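Local coordinates for protein putative polyketide synthase (Brevibacillus brevis, PDB 5HU7) that probably removes water from beta-hydroxyacyl intermediates bound to a carrier protein, serving as the dehydratase domain of a trans-AT polyketide synthase, at residues F50-A62 with A203-S215. Residues are numbered along the deposited sequence; the frame is centred on the assembly and turned at random.
Sequences FPLIAYLEMARAA and AEQLVFHPSLLES
Glu57 OE1 on helix 52-65 accepts from two successive amides of the loop, Phe208 N at 3.0 Å in a nearly straight bond (175°) and Val207 N at 3.3 Å, both from the same face, well above the carboxylate plane. One buried carboxylate thus ties loop to helix: CG stands anti to the backbone N (chi1 -175°) and the chain bends at chi2 (52°), bringing the acid to the amides. OE2 takes the syn approach of Arg60 NH2 at 2.8 Å, a salt bridge, and a further hydrogen bond with His13. Val207 CG2 lies over the centre of the Arg60 guanidinium, 3.4 Å from CZ. Beside these polar bonds the Phe208 ring turns its edge to OE1 and reaches Leu56 CB through CE2 at 3.8 Å. Helix 52-65 is the central helix of a hotdog fold, joined here to the second hotdog region of the double-hotdog dehydratase. With an alanine in place of Glu57, both amides would probably lose their shared acceptor and the Arg60 charge its mate. Packing stays tight where Ile53 CD1 presses on His209 O (3.0 Å), near Leu212 CB, and where Leu213 CD2 crosses Leu52 CB (3.8 Å) at about a right angle. Partly exposed Gln205 is looser: its CB stays 6.0 Å from Arg60 NH2, and its amide end leads off from the helix.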
ATOM      1  N   PHE A  50     -12.686 -16.102 -12.815  1.00 64.85           N
ATOM      2  CA  PHE A  50     -11.666 -15.058 -12.958  1.00 64.43           C
ATOM      3  C   PHE A  50     -10.758 -15.466 -14.123  1.00 68.55           C
ATOM      4  O   PHE A  50     -10.405 -16.635 -14.200  1.00 69.09           O
ATOM      5  CB  PHE A  50     -10.825 -14.944 -11.677  1.00 64.86           C
ATOM      6  CG  PHE A  50      -9.937 -13.725 -11.586  1.00 65.49           C
ATOM      7  CD1 PHE A  50     -10.484 -12.463 -11.385  1.00 69.19           C
ATOM      8  CD2 PHE A  50      -8.560 -13.853 -11.522  1.00 65.61           C
ATOM      9  CE1 PHE A  50      -9.674 -11.347 -11.243  1.00 69.54           C
ATOM     10  CE2 PHE A  50      -7.746 -12.741 -11.309  1.00 67.46           C
ATOM     11  CZ  PHE A  50      -8.303 -11.498 -11.182  1.00 67.39           C
ATOM     12  N   PRO A  51     -10.394 -14.571 -15.058  1.00 67.10           N
ATOM     13  CA  PRO A  51      -9.537 -14.994 -16.177  1.00 65.80           C
ATOM     14  C   PRO A  51      -8.214 -15.632 -15.755  1.00 68.63           C
ATOM     15  O   PRO A  51      -7.588 -15.168 -14.814  1.00 68.14           O
ATOM     16  CB  PRO A  51      -9.319 -13.707 -16.971  1.00 67.74           C
ATOM     17  CG  PRO A  51     -10.347 -12.795 -16.551  1.00 73.38           C
ATOM     18  CD  PRO A  51     -10.764 -13.144 -15.168  1.00 69.89           C
ATOM     19  N   LEU A  52      -7.806 -16.701 -16.441  1.00 65.61           N
ATOM     20  CA  LEU A  52      -6.568 -17.455 -16.173  1.00 65.73           C
ATOM     21  C   LEU A  52      -5.302 -16.554 -16.080  1.00 68.72           C
ATOM     22  O   LEU A  52      -4.645 -16.520 -15.035  1.00 66.74           O
ATOM     23  CB  LEU A  52      -6.399 -18.589 -17.220  1.00 66.51           C
ATOM     24  CG  LEU A  52      -7.451 -19.724 -17.215  1.00 72.78           C
ATOM     25  CD1 LEU A  52      -7.291 -20.743 -18.394  1.00 74.28           C
ATOM     26  CD2 LEU A  52      -7.536 -20.401 -15.896  1.00 74.50           C
ATOM     27  N   ILE A  53      -4.991 -15.806 -17.144  1.00 65.92           N
ATOM     28  CA  ILE A  53      -3.859 -14.856 -17.156  1.00 67.09           C
ATOM     29  C   ILE A  53      -3.929 -13.777 -16.076  1.00 64.83           C
ATOM     30  O   ILE A  53      -2.894 -13.248 -15.670  1.00 63.16           O
ATOM     31  CB  ILE A  53      -3.652 -14.198 -18.545  1.00 73.01           C
ATOM     32  CG1 ILE A  53      -4.996 -13.542 -19.045  1.00 77.24           C
ATOM     33  CG2 ILE A  53      -3.069 -15.246 -19.519  1.00 74.92           C
ATOM     34  CD1 ILE A  53      -4.877 -12.640 -20.171  1.00100.51           C
ATOM     35  N   ALA A  54      -5.122 -13.447 -15.617  1.00 59.34           N
ATOM     36  CA  ALA A  54      -5.259 -12.431 -14.595  1.00 59.52           C
ATOM     37  C   ALA A  54      -4.598 -12.873 -13.292  1.00 62.04           C
ATOM     38  O   ALA A  54      -4.006 -12.044 -12.610  1.00 61.16           O
ATOM     39  CB  ALA A  54      -6.709 -12.097 -14.373  1.00 61.07           C
ATOM     40  N   TYR A  55      -4.589 -14.201 -13.006  1.00 56.77           N
ATOM     41  CA  TYR A  55      -3.926 -14.745 -11.828  1.00 55.08           C
ATOM     42  C   TYR A  55      -2.416 -14.572 -11.920  1.00 58.99           C
ATOM     43  O   TYR A  55      -1.776 -14.300 -10.911  1.00 62.28           O
ATOM     44  CB  TYR A  55      -4.220 -16.247 -11.692  1.00 54.10           C
ATOM     45  CG  TYR A  55      -5.650 -16.595 -11.349  1.00 52.85           C
ATOM     46  CD1 TYR A  55      -6.123 -16.477 -10.040  1.00 54.28           C
ATOM     47  CD2 TYR A  55      -6.486 -17.166 -12.292  1.00 53.90           C
ATOM     48  CE1 TYR A  55      -7.401 -16.928  -9.691  1.00 53.96           C
ATOM     49  CE2 TYR A  55      -7.770 -17.592 -11.962  1.00 55.40           C
ATOM     50  CZ  TYR A  55      -8.207 -17.509 -10.652  1.00 58.83           C
ATOM     51  OH  TYR A  55      -9.450 -17.957 -10.316  1.00 66.43           O
ATOM     52  N   LEU A  56      -1.842 -14.737 -13.120  1.00 52.71           N
ATOM     53  CA  LEU A  56      -0.405 -14.615 -13.322  1.00 53.16           C
ATOM     54  C   LEU A  56       0.051 -13.185 -13.274  1.00 56.56           C
ATOM     55  O   LEU A  56       1.080 -12.871 -12.677  1.00 57.01           O
ATOM     56  CB  LEU A  56      -0.018 -15.231 -14.652  1.00 55.04           C
ATOM     57  CG  LEU A  56      -0.383 -16.715 -14.860  1.00 58.89           C
ATOM     58  CD1 LEU A  56      -0.072 -17.119 -16.291  1.00 59.79           C
ATOM     59  CD2 LEU A  56       0.334 -17.591 -13.894  1.00 56.80           C
ATOM     60  N   GLU A  57      -0.700 -12.324 -13.934  1.00 55.63           N
ATOM     61  CA  GLU A  57      -0.473 -10.871 -13.974  1.00 57.22           C
ATOM     62  C   GLU A  57      -0.578 -10.234 -12.563  1.00 59.83           C
ATOM     63  O   GLU A  57       0.277  -9.434 -12.204  1.00 57.73           O
ATOM     64  CB  GLU A  57      -1.474 -10.226 -14.944  1.00 59.26           C
ATOM     65  CG  GLU A  57      -1.297  -8.750 -15.194  1.00 66.96           C
ATOM     66  CD  GLU A  57       0.091  -8.311 -15.593  1.00 77.12           C
ATOM     67  OE1 GLU A  57       0.738  -9.049 -16.361  1.00 83.54           O
ATOM     68  OE2 GLU A  57       0.556  -7.250 -15.119  1.00 78.18           O
ATOM     69  N   MET A  58      -1.591 -10.634 -11.770  1.00 59.49           N
ATOM     70  CA  MET A  58      -1.782 -10.157 -10.391  1.00 61.31           C
ATOM     71  C   MET A  58      -0.609 -10.586  -9.494  1.00 62.32           C
ATOM     72  O   MET A  58      -0.054  -9.774  -8.776  1.00 60.83           O
ATOM     73  CB  MET A  58      -3.109 -10.665  -9.804  1.00 64.81           C
ATOM     74  CG  MET A  58      -3.554  -9.891  -8.594  1.00 72.62           C
ATOM     75  SD  MET A  58      -4.944 -10.595  -7.661  1.00 79.27           S
ATOM     76  CE  MET A  58      -6.137 -10.527  -8.765  1.00 76.29           C
ATOM     77  N   ALA A  59      -0.230 -11.859  -9.555  1.00 57.62           N
ATOM     78  CA  ALA A  59       0.892 -12.415  -8.792  1.00 55.92           C
ATOM     79  C   ALA A  59       2.215 -11.741  -9.142  1.00 58.77           C
ATOM     80  O   ALA A  59       3.014 -11.448  -8.250  1.00 59.89           O
ATOM     81  CB  ALA A  59       0.997 -13.893  -9.073  1.00 55.36           C
ATOM     82  N   ARG A  60       2.433 -11.475 -10.430  1.00 53.77           N
ATOM     83  CA  ARG A  60       3.640 -10.814 -10.917  1.00 55.07           C
ATOM     84  C   ARG A  60       3.703  -9.377 -10.434  1.00 63.43           C
ATOM     85  O   ARG A  60       4.765  -8.903 -10.063  1.00 66.92           O
ATOM     86  CB  ARG A  60       3.623 -10.840 -12.452  1.00 55.86           C
ATOM     87  CG  ARG A  60       4.865 -10.273 -13.104  1.00 60.54           C
ATOM     88  CD  ARG A  60       4.538  -9.778 -14.472  1.00 69.87           C
ATOM     89  NE  ARG A  60       3.615  -8.626 -14.446  1.00 80.89           N
ATOM     90  CZ  ARG A  60       3.955  -7.358 -14.217  1.00 92.63           C
ATOM     91  NH1 ARG A  60       5.224  -7.035 -13.974  1.00 86.13           N
ATOM     92  NH2 ARG A  60       3.032  -6.402 -14.237  1.00 75.14           N
ATOM     93  N   ALA A  61       2.583  -8.669 -10.518  1.00 61.05           N
ATOM     94  CA  ALA A  61       2.489  -7.288 -10.067  1.00 63.04           C
ATOM     95  C   ALA A  61       2.811  -7.177  -8.552  1.00 68.09           C
ATOM     96  O   ALA A  61       3.593  -6.326  -8.180  1.00 69.86           O
ATOM     97  CB  ALA A  61       1.101  -6.750 -10.365  1.00 63.98           C
ATOM     98  N   ALA A  62       2.304  -8.108  -7.714  1.00 65.36           N
ATOM     99  CA  ALA A  62       2.561  -8.148  -6.258  1.00 65.99           C
ATOM    100  C   ALA A  62       4.015  -8.350  -5.942  1.00 70.41           C
ATOM    101  O   ALA A  62       4.565  -7.659  -5.094  1.00 70.82           O
ATOM    102  CB  ALA A  62       1.738  -9.248  -5.608  1.00 65.04           C
ATOM    103  N   ALA A 203      -1.310  -0.137 -20.541  1.00109.26           N
ATOM    104  CA  ALA A 203      -0.392  -1.161 -21.066  1.00106.70           C
ATOM    105  C   ALA A 203       1.026  -1.053 -20.468  1.00109.83           C
ATOM    106  O   ALA A 203       1.771  -2.037 -20.504  1.00106.59           O
ATOM    107  CB  ALA A 203      -0.316  -1.092 -22.583  1.00108.63           C
ATOM    108  N   GLU A 204       1.400   0.133 -19.932  1.00109.68           N
ATOM    109  CA  GLU A 204       2.676   0.360 -19.248  1.00110.15           C
ATOM    110  C   GLU A 204       2.757  -0.444 -17.945  1.00109.52           C
ATOM    111  O   GLU A 204       3.855  -0.860 -17.604  1.00109.41           O
ATOM    112  CB  GLU A 204       2.889   1.860 -18.946  1.00115.80           C
ATOM    113  CG  GLU A 204       4.249   2.207 -18.348  1.00131.35           C
ATOM    114  CD  GLU A 204       4.283   2.430 -16.847  1.00146.95           C
ATOM    115  OE1 GLU A 204       3.495   3.264 -16.345  1.00144.39           O
ATOM    116  OE2 GLU A 204       5.142   1.813 -16.179  1.00133.87           O
ATOM    117  N   GLN A 205       1.626  -0.665 -17.212  1.00101.95           N
ATOM    118  CA  GLN A 205       1.641  -1.457 -15.965  1.00 97.94           C
ATOM    119  C   GLN A 205       1.540  -2.976 -16.218  1.00 92.53           C
ATOM    120  O   GLN A 205       1.996  -3.762 -15.393  1.00 90.36           O
ATOM    121  CB  GLN A 205       0.513  -0.994 -15.023  1.00100.34           C
ATOM    122  CG  GLN A 205       0.773   0.384 -14.415  1.00117.19           C
ATOM    123  CD  GLN A 205      -0.464   0.987 -13.793  1.00141.39           C
ATOM    124  OE1 GLN A 205      -1.528   1.056 -14.415  1.00134.10           O
ATOM    125  NE2 GLN A 205      -0.341   1.518 -12.585  1.00142.47           N
ATOM    126  N   LEU A 206       1.049  -3.375 -17.394  1.00 85.35           N
ATOM    127  CA  LEU A 206       0.860  -4.772 -17.761  1.00 81.51           C
ATOM    128  C   LEU A 206       2.026  -5.453 -18.474  1.00 85.12           C
ATOM    129  O   LEU A 206       2.878  -4.807 -19.070  1.00 88.81           O
ATOM    130  CB  LEU A 206      -0.382  -4.865 -18.645  1.00 81.25           C
ATOM    131  CG  LEU A 206      -1.668  -4.255 -18.045  1.00 86.31           C
ATOM    132  CD1 LEU A 206      -2.894  -4.556 -18.919  1.00 85.57           C
ATOM    133  CD2 LEU A 206      -1.861  -4.706 -16.596  1.00 87.74           C
ATOM    134  N   VAL A 207       2.096  -6.764 -18.315  1.00 76.75           N
ATOM    135  CA  VAL A 207       2.990  -7.649 -19.038  1.00 75.38           C
ATOM    136  C   VAL A 207       2.074  -8.511 -19.942  1.00 77.53           C
ATOM    137  O   VAL A 207       2.256  -8.538 -21.162  1.00 78.87           O
ATOM    138  CB  VAL A 207       3.896  -8.482 -18.088  1.00 78.99           C
ATOM    139  CG1 VAL A 207       4.553  -9.661 -18.808  1.00 77.80           C
ATOM    140  CG2 VAL A 207       4.960  -7.586 -17.458  1.00 80.28           C
ATOM    141  N   PHE A 208       1.056  -9.163 -19.315  1.00 69.64           N
ATOM    142  CA  PHE A 208       0.050  -9.969 -19.989  1.00 68.39           C
ATOM    143  C   PHE A 208      -1.096  -9.090 -20.408  1.00 74.87           C
ATOM    144  O   PHE A 208      -1.680  -8.394 -19.568  1.00 75.35           O
ATOM    145  CB  PHE A 208      -0.521 -11.040 -19.076  1.00 68.13           C
ATOM    146  CG  PHE A 208       0.452 -12.113 -18.665  1.00 67.33           C
ATOM    147  CD1 PHE A 208       0.702 -13.196 -19.492  1.00 69.52           C
ATOM    148  CD2 PHE A 208       1.056 -12.084 -17.423  1.00 66.85           C
ATOM    149  CE1 PHE A 208       1.573 -14.190 -19.098  1.00 68.86           C
ATOM    150  CE2 PHE A 208       1.956 -13.068 -17.045  1.00 68.09           C
ATOM    151  CZ  PHE A 208       2.203 -14.111 -17.879  1.00 66.07           C
ATOM    152  N   HIS A 209      -1.459  -9.159 -21.698  1.00 71.02           N
ATOM    153  CA  HIS A 209      -2.530  -8.379 -22.266  1.00 71.43           C
ATOM    154  C   HIS A 209      -3.853  -8.974 -21.754  1.00 78.55           C
ATOM    155  O   HIS A 209      -3.956 -10.200 -21.644  1.00 75.40           O
ATOM    156  CB  HIS A 209      -2.451  -8.467 -23.793  1.00 72.07           C
ATOM    157  CG  HIS A 209      -3.329  -7.513 -24.514  1.00 75.67           C
ATOM    158  ND1 HIS A 209      -4.673  -7.782 -24.712  1.00 76.92           N
ATOM    159  CD2 HIS A 209      -3.037  -6.314 -25.061  1.00 77.92           C
ATOM    160  CE1 HIS A 209      -5.162  -6.711 -25.327  1.00 77.61           C
ATOM    161  NE2 HIS A 209      -4.192  -5.856 -25.650  1.00 78.98           N
ATOM    162  N   PRO A 210      -4.896  -8.151 -21.468  1.00 79.35           N
ATOM    163  CA  PRO A 210      -6.152  -8.719 -20.962  1.00 79.65           C
ATOM    164  C   PRO A 210      -6.926  -9.617 -21.933  1.00 87.35           C
ATOM    165  O   PRO A 210      -7.831 -10.319 -21.484  1.00 87.74           O
ATOM    166  CB  PRO A 210      -6.959  -7.468 -20.581  1.00 82.74           C
ATOM    167  CG  PRO A 210      -6.408  -6.401 -21.399  1.00 87.89           C
ATOM    168  CD  PRO A 210      -4.962  -6.678 -21.493  1.00 82.24           C
ATOM    169  N   SER A 211      -6.601  -9.597 -23.238  1.00 86.76           N
ATOM    170  CA  SER A 211      -7.300 -10.386 -24.259  1.00 87.81           C
ATOM    171  C   SER A 211      -6.506 -11.583 -24.778  1.00 92.13           C
ATOM    172  O   SER A 211      -7.029 -12.305 -25.616  1.00 93.20           O
ATOM    173  CB  SER A 211      -7.647  -9.485 -25.435  1.00 93.74           C
ATOM    174  OG  SER A 211      -8.174  -8.242 -24.999  1.00104.42           O
ATOM    175  N   LEU A 212      -5.275 -11.800 -24.302  1.00 88.01           N
ATOM    176  CA  LEU A 212      -4.403 -12.892 -24.754  1.00 88.10           C
ATOM    177  C   LEU A 212      -5.009 -14.313 -24.640  1.00 93.93           C
ATOM    178  O   LEU A 212      -4.744 -15.152 -25.495  1.00 94.19           O
ATOM    179  CB  LEU A 212      -3.070 -12.812 -23.978  1.00 87.02           C
ATOM    180  CG  LEU A 212      -2.038 -13.879 -24.276  1.00 90.91           C
ATOM    181  CD1 LEU A 212      -1.620 -13.825 -25.728  1.00 93.45           C
ATOM    182  CD2 LEU A 212      -0.827 -13.732 -23.370  1.00 91.04           C
ATOM    183  N   LEU A 213      -5.774 -14.590 -23.588  1.00 91.57           N
ATOM    184  CA  LEU A 213      -6.397 -15.906 -23.370  1.00 91.74           C
ATOM    185  C   LEU A 213      -7.547 -16.149 -24.357  1.00 93.74           C
ATOM    186  O   LEU A 213      -7.770 -17.283 -24.783  1.00 94.89           O
ATOM    187  CB  LEU A 213      -6.917 -15.976 -21.918  1.00 92.25           C
ATOM    188  CG  LEU A 213      -7.610 -17.270 -21.455  1.00 97.28           C
ATOM    189  CD1 LEU A 213      -6.621 -18.432 -21.419  1.00 95.88           C
ATOM    190  CD2 LEU A 213      -8.312 -17.034 -20.087  1.00 99.09           C
ATOM    191  N   GLU A 214      -8.241 -15.086 -24.765  1.00 88.27           N
ATOM    192  CA  GLU A 214      -9.349 -15.217 -25.720  1.00 89.22           C
ATOM    193  C   GLU A 214      -8.827 -15.604 -27.134  1.00 90.38           C
ATOM    194  O   GLU A 214      -9.627 -16.039 -27.973  1.00 90.70           O
ATOM    195  CB  GLU A 214     -10.219 -13.925 -25.806  1.00 91.80           C
ATOM    196  CG  GLU A 214     -10.505 -13.200 -24.491  1.00108.31           C
ATOM    197  CD  GLU A 214     -10.894 -14.046 -23.291  1.00133.35           C
ATOM    198  OE1 GLU A 214     -11.987 -14.657 -23.325  1.00139.20           O
ATOM    199  OE2 GLU A 214     -10.141 -14.040 -22.289  1.00123.59           O
ATOM    200  N   SER A 215      -7.504 -15.411 -27.391  1.00 82.90           N
ATOM    201  CA  SER A 215      -6.836 -15.719 -28.650  1.00 83.61           C
ATOM    202  C   SER A 215      -6.118 -17.055 -28.620  1.00 85.95           C
ATOM    203  O   SER A 215      -6.097 -17.758 -29.624  1.00 86.46           O
ATOM    204  CB  SER A 215      -5.812 -14.636 -28.963  1.00 89.67           C
ATOM    205  OG  SER A 215      -6.413 -13.352 -28.953  1.00107.84           O
TER